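Side-chain contacts in RNA-directed RNA polymerase (Infectious pancreatic necrosis virus, PDB 3ZED), which catalyses template-directed RNA synthesis from ribonucleoside triphosphates as the viral RNA-dependent RNA polymerase, and probably also becomes covalently attached to the genomic RNA: residues L168-A173 with L403-A408; K175-G180 with G512-I517; Y467-G472 with L478-M483; V488-K493 with E508-I513. All blocks are in the same frame, centred on the assembly; numbering follows the deposited sequence.

Contact 1 of 4, residues L168-A173 with L403-A408; sequences LNRLLA and LEKGEA
R170 and A173 of helix 164-179 meet K405, which lies in the loop after strand 397-403; that strand and loop belong to motif A of the polymerase palm. The close part is made by carbon atoms of the lysine. Its CE rests 3.9 Å from A173 CB, where a methyl group is small enough to let the lysine chain pass across the helix, and M174 and V177 of the same helix touch it as well. R170 reaches over from one turn earlier: with CG anti to the backbone N (chi1 178°), its guanidinium is carried out to the loop, and NH1 approaches K405 CG at 3.8 Å. The two long chains run across each other at a slant, greasy stem against planar cation, with no hydrogen bond between them. The charged end of the lysine is the looser side. A173 and K405 are both partly exposed, and the bend at chi4 (88°) turns NZ off, so that it stays 5.0 Å from R170 NH1 and its like charge. NZ leans instead on its neighbour E404, through a long salt bridge of 3.6 Å to OE2. The nearest approach across the contact is R170 NH1 to K405 CE, 3.7 Å.

Contact 2 of 4, residues K175-G180 with G512-I517; sequences KGVATG and GINFKI. With K (potassium ion), chain K.
N514 reaches from the turn before strand 515-521 to V177 near the end of helix 164-179, and a potassium ion joins the two. Its CA-CB bond is directed at the helix, and CG lies beside the backbone N (chi1 -62°), so that the amide and the valine pass side by side, pointing opposite ways. CG then lies 4.0 Å from V177 CG1, a methyl that gives the amide an apolar neighbour. Beyond it the amide divides its work. OD1 binds the potassium ion at 2.8 Å, and two backbone carbonyls join it there: V177 O at 2.7 Å from the ion and G512 O at 2.6 Å. N182 O, N184 OD1 and N409 OD1 complete six ligands, all of them neutral oxygens, as potassium commonly prefers. ND2 gives a hydrogen bond to E404 OE1 and another, 3.2 Å long, to a water that also lies within hydrogen-bonding distance of G176 O and V177 O. An asparagine suits the place because it offers a metal-binding oxygen and a donor together, and bonds at both ends fix the rotation of the amide. G512 takes a positive phi (75°), a backbone shape that glycine adopts easily. Around this node, helix 164-179 approaches from one direction, while N514 pairs through its backbone with E404, beginning the join between strands 397-403 and 515-521; between G512 and N514, I513 points away from helix 164-179 and packs on M483, I486 and V487 of helix 476-493.

Contact 3 of 4, residues Y467-G472 with L478-M483; sequences YGQGSG and LNNHLM
Q469 sends its side-chain amide to two successive asparagines, N479 and N480, on the first turns of helix 476-493. N479 ND2 donates to Q469 OE1 at 2.9 Å with an N-H...O angle of 156°. The donor comes from above the carbonyl plane, 57° out of it, as the two amides are tilted against each other. The other end of the glutamine turns to N480, where NE2 gives a weak, bent hydrogen bond of 3.0 Å to OD1; here the amide planes stand almost perpendicular. Between these bonds N479 CB lies off one face of the glutamine amide, toward its O and N end, 3.5 Å from Q469 NE2 and equally far from Q469 OE1. CG of Q469 lies between the backbone N and the carbonyl carbon (chi1 69°), and from there the chain runs out extended to the helix. A glutamine suits this buried place, being long enough to span the gap and uncharged, with a donor and an acceptor at its tip.

Two further direct partners fix the amide: OE1 also accepts from N473 ND2, and NE2 also donates to T476 O. Farther out, the backbone of Q469 is tied to E407, and S471 OG bonds to E407 OE2, so the motif A loop probably helps to position the segment 467-472. On the helix side, M415 and M418 pack against N479. G468 and G472 have positive phi angles, which let the chain turn on both sides of Q469. A glycine-rich loop leading into a long palm helix is motif B of viral RNA polymerases, a region that in relatives lies beside the template and the incoming nucleotide.

Contact 4 of 4, residues V488-K493 with E508-I513; sequences VAEWVK and EEKTGI. With K (potassium ion), chain K.
E490 and K493, in the last turns of the long palm helix 476-493 that begins in motif B, face K510 and T511 at the end of the short helix 507-511. The main polar link is a salt bridge. K510 NZ donates to E490 OE1 at 3.0 Å, meeting the oxygen on its syn side but 31° out of the carboxylate plane. The lysine arrives across the glutamate at about a right angle and curls round that oxygen: bends at chi2 (74°) and chi4 (-87°) bring CG and CE each to 3.5 Å from OE1. The other oxygen, OE2, is hydrogen-bonded to Y192 OH, so both ends of this buried carboxylate are held, and the flanking ammonium groups probably favour its charged form. Beneath the charges, T511 CG2 packs on E490 CG at 3.7 Å.

Toward solvent, K493 extends a straight chain until its NZ is 3.7 Å from K510 NZ. Two like charges this close would cost energy in isolation, but both lysines are exposed and a carboxylate lies near, which should ease the repulsion.

T511 uses its two branches differently. While the methyl meets the glutamate, OG1 bonds to L507 O and accepts from I513 N at 3.2 Å. G512, with positive phi, ends the helix there and leads to the potassium site. The hydroxyl accepting from the nitrogen two residues on makes an ST turn, closing helix 507-511 where the chain heads for strand 515-521 of the palm sheet.

How the contacts relate
All four contacts belong to the palm region of the polymerase. Contacts 1 and 2 are neighbours, with centres about 8 Å apart, and both use helix 164-179; their segments alternate along the chain, so this early helix is bound to two much later parts. Contacts 1 and 3 have centres about 12 Å apart, and contact 3 is nested within the long loop that contact 2 closes. It shares helix 476-493 with contact 4, their centres about 17 Å apart. Contacts 2 and 4 share G512 and I513 and both touch the potassium ion. The antiparallel pairing of strands 397-403 and 515-521 links contacts 1 and 2. Together they join motif A, motif B and the ion site into one connected framework.

Contact 1 of 4, residues L168-A173 with L403-A408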
loop_
_atom_site.group_PDB
_atom_site.type_symbol
_atom_site.label_atom_id
_atom_site.label_comp_id
_atom_site.label_asym_id
_atom_site.label_seq_id
_atom_site.Cartn_x
_atom_site.Cartn_y
_atom_site.Cartn_z
ATOM N N LEU B 168 -16.564 1.794 13.574
ATOM C CA LEU B 168 -17.431 2.974 13.477
ATOM C C LEU B 168 -16.730 4.232 14.026
ATOM O O LEU B 168 -16.784 5.281 13.378
ATOM C CB LEU B 168 -18.770 2.717 14.186
ATOM C CG LEU B 168 -19.679 1.672 13.502
ATOM C CD1 LEU B 168 -20.790 1.211 14.427
ATOM C CD2 LEU B 168 -20.257 2.193 12.204
ATOM N N ASN B 169 -16.043 4.111 15.176
ATOM C CA ASN B 169 -15.275 5.200 15.777
ATOM C C ASN B 169 -14.097 5.592 14.882
ATOM O O ASN B 169 -13.764 6.774 14.796
ATOM C CB ASN B 169 -14.771 4.821 17.165
ATOM C CG ASN B 169 -15.825 5.001 18.212
ATOM O OD1 ASN B 169 -16.202 6.119 18.556
ATOM N ND2 ASN B 169 -16.342 3.898 18.719
ATOM N N ARG B 170 -13.493 4.602 14.194
ATOM C CA ARG B 170 -12.413 4.825 13.230
ATOM C C ARG B 170 -12.911 5.696 12.073
ATOM O O ARG B 170 -12.206 6.624 11.662
ATOM C CB ARG B 170 -11.860 3.494 12.705
ATOM C CG ARG B 170 -10.768 3.627 11.662
ATOM C CD ARG B 170 -9.493 4.211 12.230
ATOM N NE ARG B 170 -8.420 4.217 11.236
ATOM C CZ ARG B 170 -7.185 4.641 11.477
ATOM N NH1 ARG B 170 -6.858 5.109 12.674
ATOM N NH2 ARG B 170 -6.272 4.620 10.516
ATOM N N LEU B 171 -14.137 5.428 11.577
ATOM C CA LEU B 171 -14.742 6.216 10.500
ATOM C C LEU B 171 -14.869 7.698 10.906
ATOM O O LEU B 171 -14.551 8.578 10.095
ATOM C CB LEU B 171 -16.108 5.647 10.087
ATOM C CG LEU B 171 -16.121 4.324 9.301
ATOM C CD1 LEU B 171 -17.559 3.916 9.001
ATOM C CD2 LEU B 171 -15.333 4.429 7.984
ATOM N N LEU B 172 -15.276 7.968 12.166
ATOM C CA LEU B 172 -15.386 9.328 12.712
ATOM C C LEU B 172 -14.011 10.026 12.717
ATOM O O LEU B 172 -13.919 11.183 12.326
ATOM C CB LEU B 172 -15.966 9.320 14.151
ATOM C CG LEU B 172 -17.340 8.671 14.384
ATOM C CD1 LEU B 172 -17.798 8.912 15.810
ATOM C CD2 LEU B 172 -18.399 9.175 13.399
ATOM N N ALA B 173 -12.957 9.315 13.153
ATOM C CA ALA B 173 -11.580 9.823 13.182
ATOM C C ALA B 173 -11.092 10.174 11.740
ATOM O O ALA B 173 -10.499 11.243 11.547
ATOM C CB ALA B 173 -10.659 8.804 13.825
ATOM N N LEU B 403 2.154 10.985 8.066
ATOM C CA LEU B 403 0.882 11.644 7.805
ATOM C C LEU B 403 -0.103 11.110 8.817
ATOM O O LEU B 403 -0.006 9.941 9.212
ATOM C CB LEU B 403 0.384 11.406 6.367
ATOM C CG LEU B 403 1.332 11.779 5.213
ATOM C CD1 LEU B 403 0.640 11.590 3.880
ATOM C CD2 LEU B 403 1.915 13.195 5.372
ATOM N N GLU B 404 -0.976 11.976 9.326
ATOM C CA GLU B 404 -1.921 11.528 10.324
ATOM C C GLU B 404 -3.057 10.837 9.600
ATOM O O GLU B 404 -3.763 11.488 8.841
ATOM C CB GLU B 404 -2.403 12.699 11.198
ATOM C CG GLU B 404 -3.502 12.303 12.170
ATOM C CD GLU B 404 -4.105 13.404 13.021
ATOM O OE1 GLU B 404 -4.112 14.578 12.585
ATOM O OE2 GLU B 404 -4.611 13.076 14.117
ATOM N N LYS B 405 -3.198 9.510 9.815
ATOM C CA LYS B 405 -4.233 8.662 9.206
ATOM C C LYS B 405 -4.248 8.959 7.722
ATOM O O LYS B 405 -5.288 9.349 7.194
ATOM C CB LYS B 405 -5.615 8.924 9.867
ATOM C CG LYS B 405 -5.663 8.496 11.326
ATOM C CD LYS B 405 -6.868 9.051 12.058
ATOM C CE LYS B 405 -6.794 8.727 13.527
ATOM N NZ LYS B 405 -6.050 9.765 14.297
ATOM N N GLY B 406 -3.051 8.890 7.118
ATOM C CA GLY B 406 -2.721 9.248 5.737
ATOM C C GLY B 406 -3.836 9.363 4.715
ATOM O O GLY B 406 -4.116 10.456 4.215
ATOM N N GLU B 407 -4.442 8.209 4.381
ATOM C CA GLU B 407 -5.520 7.990 3.406
ATOM C C GLU B 407 -6.675 9.016 3.504
ATOM O O GLU B 407 -7.214 9.419 2.473
ATOM C CB GLU B 407 -6.094 6.568 3.574
ATOM C CG GLU B 407 -5.174 5.455 3.082
ATOM C CD GLU B 407 -4.201 4.858 4.088
ATOM O OE1 GLU B 407 -3.730 5.593 4.984
ATOM O OE2 GLU B 407 -3.897 3.648 3.973
ATOM N N ALA B 408 -7.029 9.450 4.731
ATOM C CA ALA B 408 -8.126 10.403 4.998
ATOM C C ALA B 408 -7.838 11.805 4.444
ATOM O O ALA B 408 -8.782 12.577 4.247
ATOM C CB ALA B 408 -8.399 10.484 6.505
#

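Contact 2 of 4, residues K175-G180 with G512-I517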
loop_
_atom_site.group_PDB
_atom_site.type_symbol
_atom_site.label_atom_id
_atom_site.label_comp_id
_atom_site.label_asym_id
_atom_site.label_seq_id
_atom_site.Cartn_x
_atom_site.Cartn_y
_atom_site.Cartn_z
ATOM N N LYS B 175 -13.090 10.963 9.087
ATOM C CA LYS B 175 -13.864 12.149 8.717
ATOM C C LYS B 175 -13.255 13.398 9.380
ATOM O O LYS B 175 -13.178 14.442 8.738
ATOM C CB LYS B 175 -15.348 11.973 9.100
ATOM C CG LYS B 175 -16.199 13.214 8.837
ATOM C CD LYS B 175 -17.661 12.998 9.180
ATOM C CE LYS B 175 -18.491 14.250 8.968
ATOM N NZ LYS B 175 -18.432 15.145 10.149
ATOM N N GLY B 176 -12.832 13.272 10.638
ATOM C CA GLY B 176 -12.185 14.337 11.400
ATOM C C GLY B 176 -10.910 14.845 10.754
ATOM O O GLY B 176 -10.701 16.060 10.678
ATOM N N VAL B 177 -10.066 13.923 10.239
ATOM C CA VAL B 177 -8.822 14.274 9.509
ATOM C C VAL B 177 -9.186 14.972 8.163
ATOM O O VAL B 177 -8.609 16.010 7.824
ATOM C CB VAL B 177 -7.873 13.042 9.305
ATOM C CG1 VAL B 177 -6.784 13.328 8.271
ATOM C CG2 VAL B 177 -7.248 12.598 10.624
ATOM N N ALA B 178 -10.181 14.436 7.443
ATOM C CA ALA B 178 -10.616 14.973 6.155
ATOM C C ALA B 178 -11.318 16.326 6.242
ATOM O O ALA B 178 -11.146 17.135 5.325
ATOM C CB ALA B 178 -11.548 13.984 5.460
ATOM N N THR B 179 -12.170 16.555 7.276
ATOM C CA THR B 179 -13.035 17.743 7.312
ATOM C C THR B 179 -12.997 18.563 8.623
ATOM O O THR B 179 -13.652 19.600 8.693
ATOM C CB THR B 179 -14.517 17.301 7.069
ATOM O OG1 THR B 179 -14.964 16.535 8.191
ATOM C CG2 THR B 179 -14.709 16.478 5.784
ATOM N N GLY B 180 -12.275 18.093 9.630
ATOM C CA GLY B 180 -12.261 18.726 10.949
ATOM C C GLY B 180 -11.357 19.917 11.145
ATOM O O GLY B 180 -11.545 20.937 10.505
ATOM N N GLY B 512 -3.230 21.200 3.728
ATOM C CA GLY B 512 -4.493 20.511 4.006
ATOM C C GLY B 512 -4.236 19.066 4.417
ATOM O O GLY B 512 -5.168 18.254 4.480
ATOM N N ILE B 513 -2.941 18.734 4.694
ATOM C CA ILE B 513 -2.482 17.390 5.037
ATOM C C ILE B 513 -2.019 17.383 6.495
ATOM O O ILE B 513 -1.097 18.114 6.860
ATOM C CB ILE B 513 -1.376 16.896 4.045
ATOM C CG1 ILE B 513 -1.906 16.870 2.596
ATOM C CG2 ILE B 513 -0.863 15.489 4.438
ATOM C CD1 ILE B 513 -0.821 16.934 1.478
ATOM N N ASN B 514 -2.677 16.563 7.326
ATOM C CA ASN B 514 -2.339 16.379 8.738
ATOM C C ASN B 514 -1.136 15.475 8.857
ATOM O O ASN B 514 -1.039 14.478 8.142
ATOM C CB ASN B 514 -3.517 15.759 9.508
ATOM C CG ASN B 514 -4.784 16.563 9.544
ATOM O OD1 ASN B 514 -5.103 17.305 8.625
ATOM N ND2 ASN B 514 -5.568 16.387 10.579
ATOM N N PHE B 515 -0.242 15.779 9.785
ATOM C CA PHE B 515 0.928 14.932 10.011
ATOM C C PHE B 515 1.396 15.114 11.423
ATOM O O PHE B 515 1.045 16.105 12.077
ATOM C CB PHE B 515 2.072 15.268 9.017
ATOM C CG PHE B 515 2.478 16.731 8.955
ATOM C CD1 PHE B 515 3.244 17.303 9.966
ATOM C CD2 PHE B 515 2.115 17.526 7.874
ATOM C CE1 PHE B 515 3.589 18.660 9.920
ATOM C CE2 PHE B 515 2.494 18.871 7.808
ATOM C CZ PHE B 515 3.228 19.430 8.830
ATOM N N LYS B 516 2.224 14.190 11.900
ATOM C CA LYS B 516 2.814 14.339 13.226
ATOM C C LYS B 516 4.206 13.782 13.257
ATOM O O LYS B 516 4.553 12.871 12.501
ATOM C CB LYS B 516 1.963 13.792 14.388
ATOM C CG LYS B 516 1.307 12.435 14.236
ATOM C CD LYS B 516 0.422 12.171 15.466
ATOM C CE LYS B 516 -0.657 11.139 15.230
ATOM N NZ LYS B 516 -0.327 9.829 15.856
ATOM N N ILE B 517 5.028 14.392 14.109
ATOM C CA ILE B 517 6.396 13.975 14.353
ATOM C C ILE B 517 6.273 12.785 15.279
ATOM O O ILE B 517 5.803 12.924 16.414
ATOM C CB ILE B 517 7.284 15.137 14.902
ATOM C CG1 ILE B 517 7.637 16.158 13.804
ATOM C CG2 ILE B 517 8.582 14.573 15.484
ATOM C CD1 ILE B 517 6.580 17.061 13.331
HETATM K K K K . -6.574 16.954 6.286
HETATM O O HOH W 1 -8.496 17.517 9.943
#

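Contact 3 of 4, residues Y467-G472 with L478-M483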
loop_
_atom_site.group_PDB
_atom_site.type_symbol
_atom_site.label_atom_id
_atom_site.label_comp_id
_atom_site.label_asym_id
_atom_site.label_seq_id
_atom_site.Cartn_x
_atom_site.Cartn_y
_atom_site.Cartn_z
ATOM N N TYR B 467 -14.435 9.002 3.598
ATOM C CA TYR B 467 -13.715 10.279 3.632
ATOM C C TYR B 467 -12.226 9.980 3.302
ATOM O O TYR B 467 -11.575 9.197 4.005
ATOM C CB TYR B 467 -13.902 11.001 4.977
ATOM C CG TYR B 467 -15.339 11.448 5.211
ATOM C CD1 TYR B 467 -16.268 10.602 5.820
ATOM C CD2 TYR B 467 -15.777 12.702 4.795
ATOM C CE1 TYR B 467 -17.590 11.008 6.044
ATOM C CE2 TYR B 467 -17.096 13.124 5.022
ATOM C CZ TYR B 467 -18.006 12.267 5.639
ATOM O OH TYR B 467 -19.319 12.654 5.874
ATOM N N GLY B 468 -11.755 10.524 2.179
ATOM C CA GLY B 468 -10.405 10.282 1.674
ATOM C C GLY B 468 -10.347 9.047 0.798
ATOM O O GLY B 468 -11.391 8.574 0.335
ATOM N N GLN B 469 -9.129 8.500 0.572
ATOM C CA GLN B 469 -8.977 7.312 -0.268
ATOM C C GLN B 469 -9.189 6.058 0.564
ATOM O O GLN B 469 -8.841 6.010 1.744
ATOM C CB GLN B 469 -7.623 7.271 -1.007
ATOM C CG GLN B 469 -6.402 7.038 -0.116
ATOM C CD GLN B 469 -5.175 6.597 -0.873
ATOM O OE1 GLN B 469 -5.245 5.997 -1.958
ATOM N NE2 GLN B 469 -4.012 6.893 -0.314
ATOM N N GLY B 470 -9.753 5.049 -0.068
ATOM C CA GLY B 470 -9.998 3.788 0.599
ATOM C C GLY B 470 -8.706 3.037 0.802
ATOM O O GLY B 470 -8.062 2.654 -0.178
ATOM N N SER B 471 -8.320 2.831 2.073
ATOM C CA SER B 471 -7.095 2.122 2.478
ATOM C C SER B 471 -7.086 0.688 1.966
ATOM O O SER B 471 -7.967 -0.109 2.279
ATOM C CB SER B 471 -6.949 2.130 3.994
ATOM O OG SER B 471 -5.677 1.623 4.377
ATOM N N GLY B 472 -6.091 0.378 1.162
ATOM C CA GLY B 472 -5.960 -0.941 0.564
ATOM C C GLY B 472 -6.214 -0.925 -0.930
ATOM O O GLY B 472 -5.867 -1.894 -1.611
ATOM N N LEU B 478 0.817 5.069 -3.825
ATOM C CA LEU B 478 1.069 6.158 -4.776
ATOM C C LEU B 478 0.442 7.478 -4.339
ATOM O O LEU B 478 1.118 8.503 -4.348
ATOM C CB LEU B 478 0.584 5.781 -6.203
ATOM C CG LEU B 478 1.349 4.654 -6.898
ATOM C CD1 LEU B 478 0.659 4.216 -8.167
ATOM C CD2 LEU B 478 2.781 5.051 -7.178
ATOM N N ASN B 479 -0.827 7.449 -3.931
ATOM C CA ASN B 479 -1.535 8.650 -3.476
ATOM C C ASN B 479 -0.939 9.184 -2.166
ATOM O O ASN B 479 -0.789 10.383 -2.031
ATOM C CB ASN B 479 -3.032 8.372 -3.316
ATOM C CG ASN B 479 -3.742 8.037 -4.596
ATOM O OD1 ASN B 479 -3.305 8.398 -5.685
ATOM N ND2 ASN B 479 -4.881 7.366 -4.488
ATOM N N ASN B 480 -0.574 8.304 -1.230
ATOM C CA ASN B 480 0.059 8.718 0.027
ATOM C C ASN B 480 1.443 9.314 -0.240
ATOM O O ASN B 480 1.796 10.333 0.353
ATOM C CB ASN B 480 0.164 7.532 0.992
ATOM C CG ASN B 480 -1.113 7.223 1.746
ATOM O OD1 ASN B 480 -2.076 7.977 1.734
ATOM N ND2 ASN B 480 -1.152 6.093 2.411
ATOM N N HIS B 481 2.215 8.702 -1.179
ATOM C CA HIS B 481 3.552 9.182 -1.554
ATOM C C HIS B 481 3.478 10.593 -2.169
ATOM O O HIS B 481 4.347 11.424 -1.898
ATOM C CB HIS B 481 4.222 8.185 -2.514
ATOM C CG HIS B 481 5.715 8.340 -2.623
ATOM N ND1 HIS B 481 6.583 7.574 -1.851
ATOM C CD2 HIS B 481 6.445 9.135 -3.443
ATOM C CE1 HIS B 481 7.803 7.914 -2.238
ATOM N NE2 HIS B 481 7.772 8.872 -3.174
ATOM N N LEU B 482 2.425 10.870 -2.964
ATOM C CA LEU B 482 2.215 12.193 -3.556
ATOM C C LEU B 482 1.923 13.246 -2.445
ATOM O O LEU B 482 2.472 14.356 -2.479
ATOM C CB LEU B 482 1.096 12.143 -4.607
ATOM C CG LEU B 482 0.514 13.477 -5.152
ATOM C CD1 LEU B 482 1.608 14.443 -5.587
ATOM C CD2 LEU B 482 -0.285 13.203 -6.374
ATOM N N MET B 483 1.087 12.891 -1.471
ATOM C CA MET B 483 0.768 13.788 -0.349
ATOM C C MET B 483 2.022 14.126 0.460
ATOM O O MET B 483 2.238 15.301 0.760
ATOM C CB MET B 483 -0.338 13.217 0.526
ATOM C CG MET B 483 -1.678 13.216 -0.182
ATOM S SD MET B 483 -3.064 12.813 0.897
ATOM C CE MET B 483 -2.772 11.072 1.185
#

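Contact 4 of 4, residues V488-K493 with E508-I513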
loop_
_atom_site.group_PDB
_atom_site.type_symbol
_atom_site.label_atom_id
_atom_site.label_comp_id
_atom_site.label_asym_id
_atom_site.label_seq_id
_atom_site.Cartn_x
_atom_site.Cartn_y
_atom_site.Cartn_z
ATOM N N VAL B 488 6.810 17.727 1.778
ATOM C CA VAL B 488 8.272 17.888 1.638
ATOM C C VAL B 488 8.589 19.103 0.745
ATOM O O VAL B 488 9.426 19.912 1.138
ATOM C CB VAL B 488 8.974 16.586 1.149
ATOM C CG1 VAL B 488 10.434 16.833 0.772
ATOM C CG2 VAL B 488 8.877 15.498 2.210
ATOM N N ALA B 489 7.897 19.261 -0.406
ATOM C CA ALA B 489 8.085 20.418 -1.297
ATOM C C ALA B 489 7.829 21.745 -0.552
ATOM O O ALA B 489 8.558 22.716 -0.756
ATOM C CB ALA B 489 7.164 20.310 -2.498
ATOM N N GLU B 490 6.806 21.770 0.327
ATOM C CA GLU B 490 6.451 22.950 1.116
ATOM C C GLU B 490 7.487 23.196 2.221
ATOM O O GLU B 490 7.764 24.344 2.522
ATOM C CB GLU B 490 5.026 22.839 1.692
ATOM C CG GLU B 490 3.944 23.069 0.647
ATOM C CD GLU B 490 3.929 24.446 0.013
ATOM O OE1 GLU B 490 4.153 25.453 0.726
ATOM O OE2 GLU B 490 3.693 24.512 -1.213
ATOM N N TRP B 491 8.096 22.133 2.766
ATOM C CA TRP B 491 9.171 22.240 3.762
ATOM C C TRP B 491 10.389 22.893 3.101
ATOM O O TRP B 491 10.922 23.858 3.648
ATOM C CB TRP B 491 9.494 20.857 4.346
ATOM C CG TRP B 491 10.796 20.729 5.082
ATOM C CD1 TRP B 491 11.078 21.183 6.339
ATOM C CD2 TRP B 491 11.952 19.994 4.651
ATOM N NE1 TRP B 491 12.341 20.791 6.713
ATOM C CE2 TRP B 491 12.905 20.064 5.692
ATOM C CE3 TRP B 491 12.275 19.274 3.479
ATOM C CZ2 TRP B 491 14.175 19.466 5.588
ATOM C CZ3 TRP B 491 13.528 18.680 3.380
ATOM C CH2 TRP B 491 14.464 18.781 4.423
ATOM N N VAL B 492 10.751 22.444 1.883
ATOM C CA VAL B 492 11.862 23.001 1.099
ATOM C C VAL B 492 11.555 24.484 0.771
ATOM O O VAL B 492 12.413 25.339 1.006
ATOM C CB VAL B 492 12.153 22.157 -0.180
ATOM C CG1 VAL B 492 13.180 22.839 -1.094
ATOM C CG2 VAL B 492 12.614 20.740 0.180
ATOM N N LYS B 493 10.323 24.785 0.288
ATOM C CA LYS B 493 9.893 26.147 -0.050
ATOM C C LYS B 493 9.984 27.085 1.171
ATOM O O LYS B 493 10.496 28.187 1.030
ATOM C CB LYS B 493 8.466 26.145 -0.625
ATOM C CG LYS B 493 8.033 27.476 -1.179
ATOM C CD LYS B 493 6.572 27.509 -1.520
ATOM C CE LYS B 493 6.175 28.883 -2.008
ATOM N NZ LYS B 493 4.730 28.952 -2.328
ATOM N N GLU B 508 0.727 22.021 7.911
ATOM C CA GLU B 508 -0.526 21.266 7.958
ATOM C C GLU B 508 -1.637 22.065 7.278
ATOM O O GLU B 508 -2.280 21.559 6.355
ATOM C CB GLU B 508 -0.932 20.940 9.398
ATOM C CG GLU B 508 -0.248 19.751 10.042
ATOM C CD GLU B 508 -0.971 19.321 11.309
ATOM O OE1 GLU B 508 -1.267 20.188 12.164
ATOM O OE2 GLU B 508 -1.321 18.126 11.406
ATOM N N GLU B 509 -1.820 23.339 7.700
ATOM C CA GLU B 509 -2.819 24.238 7.146
ATOM C C GLU B 509 -2.476 24.628 5.713
ATOM O O GLU B 509 -3.380 24.713 4.885
ATOM C CB GLU B 509 -2.970 25.487 8.030
ATOM C CG GLU B 509 -3.981 26.499 7.513
ATOM C CD GLU B 509 -4.244 27.703 8.402
ATOM O OE1 GLU B 509 -3.484 27.936 9.372
ATOM O OE2 GLU B 509 -5.227 28.420 8.116
ATOM N N LYS B 510 -1.193 24.875 5.417
ATOM C CA LYS B 510 -0.779 25.265 4.067
ATOM C C LYS B 510 -1.106 24.139 3.036
ATOM O O LYS B 510 -1.539 24.452 1.937
ATOM C CB LYS B 510 0.732 25.633 4.054
ATOM C CG LYS B 510 1.355 25.994 2.688
ATOM C CD LYS B 510 0.962 27.362 2.178
ATOM C CE LYS B 510 1.412 27.612 0.748
ATOM N NZ LYS B 510 2.794 28.154 0.714
ATOM N N THR B 511 -0.951 22.851 3.415
ATOM C CA THR B 511 -1.143 21.714 2.502
ATOM C C THR B 511 -2.517 21.000 2.618
ATOM O O THR B 511 -2.869 20.220 1.730
ATOM C CB THR B 511 -0.026 20.664 2.733
ATOM O OG1 THR B 511 -0.123 20.153 4.066
ATOM C CG2 THR B 511 1.377 21.208 2.475
ATOM N N GLY B 512 -3.230 21.200 3.728
ATOM C CA GLY B 512 -4.493 20.511 4.006
ATOM C C GLY B 512 -4.236 19.066 4.417
ATOM O O GLY B 512 -5.168 18.254 4.480
ATOM N N ILE B 513 -2.941 18.734 4.694
ATOM C CA ILE B 513 -2.482 17.390 5.037
ATOM C C ILE B 513 -2.019 17.383 6.495
ATOM O O ILE B 513 -1.097 18.114 6.860
ATOM C CB ILE B 513 -1.376 16.896 4.045
ATOM C CG1 ILE B 513 -1.906 16.870 2.596
ATOM C CG2 ILE B 513 -0.863 15.489 4.438
ATOM C CD1 ILE B 513 -0.821 16.934 1.478
HETATM K K K K . -6.574 16.954 6.286
#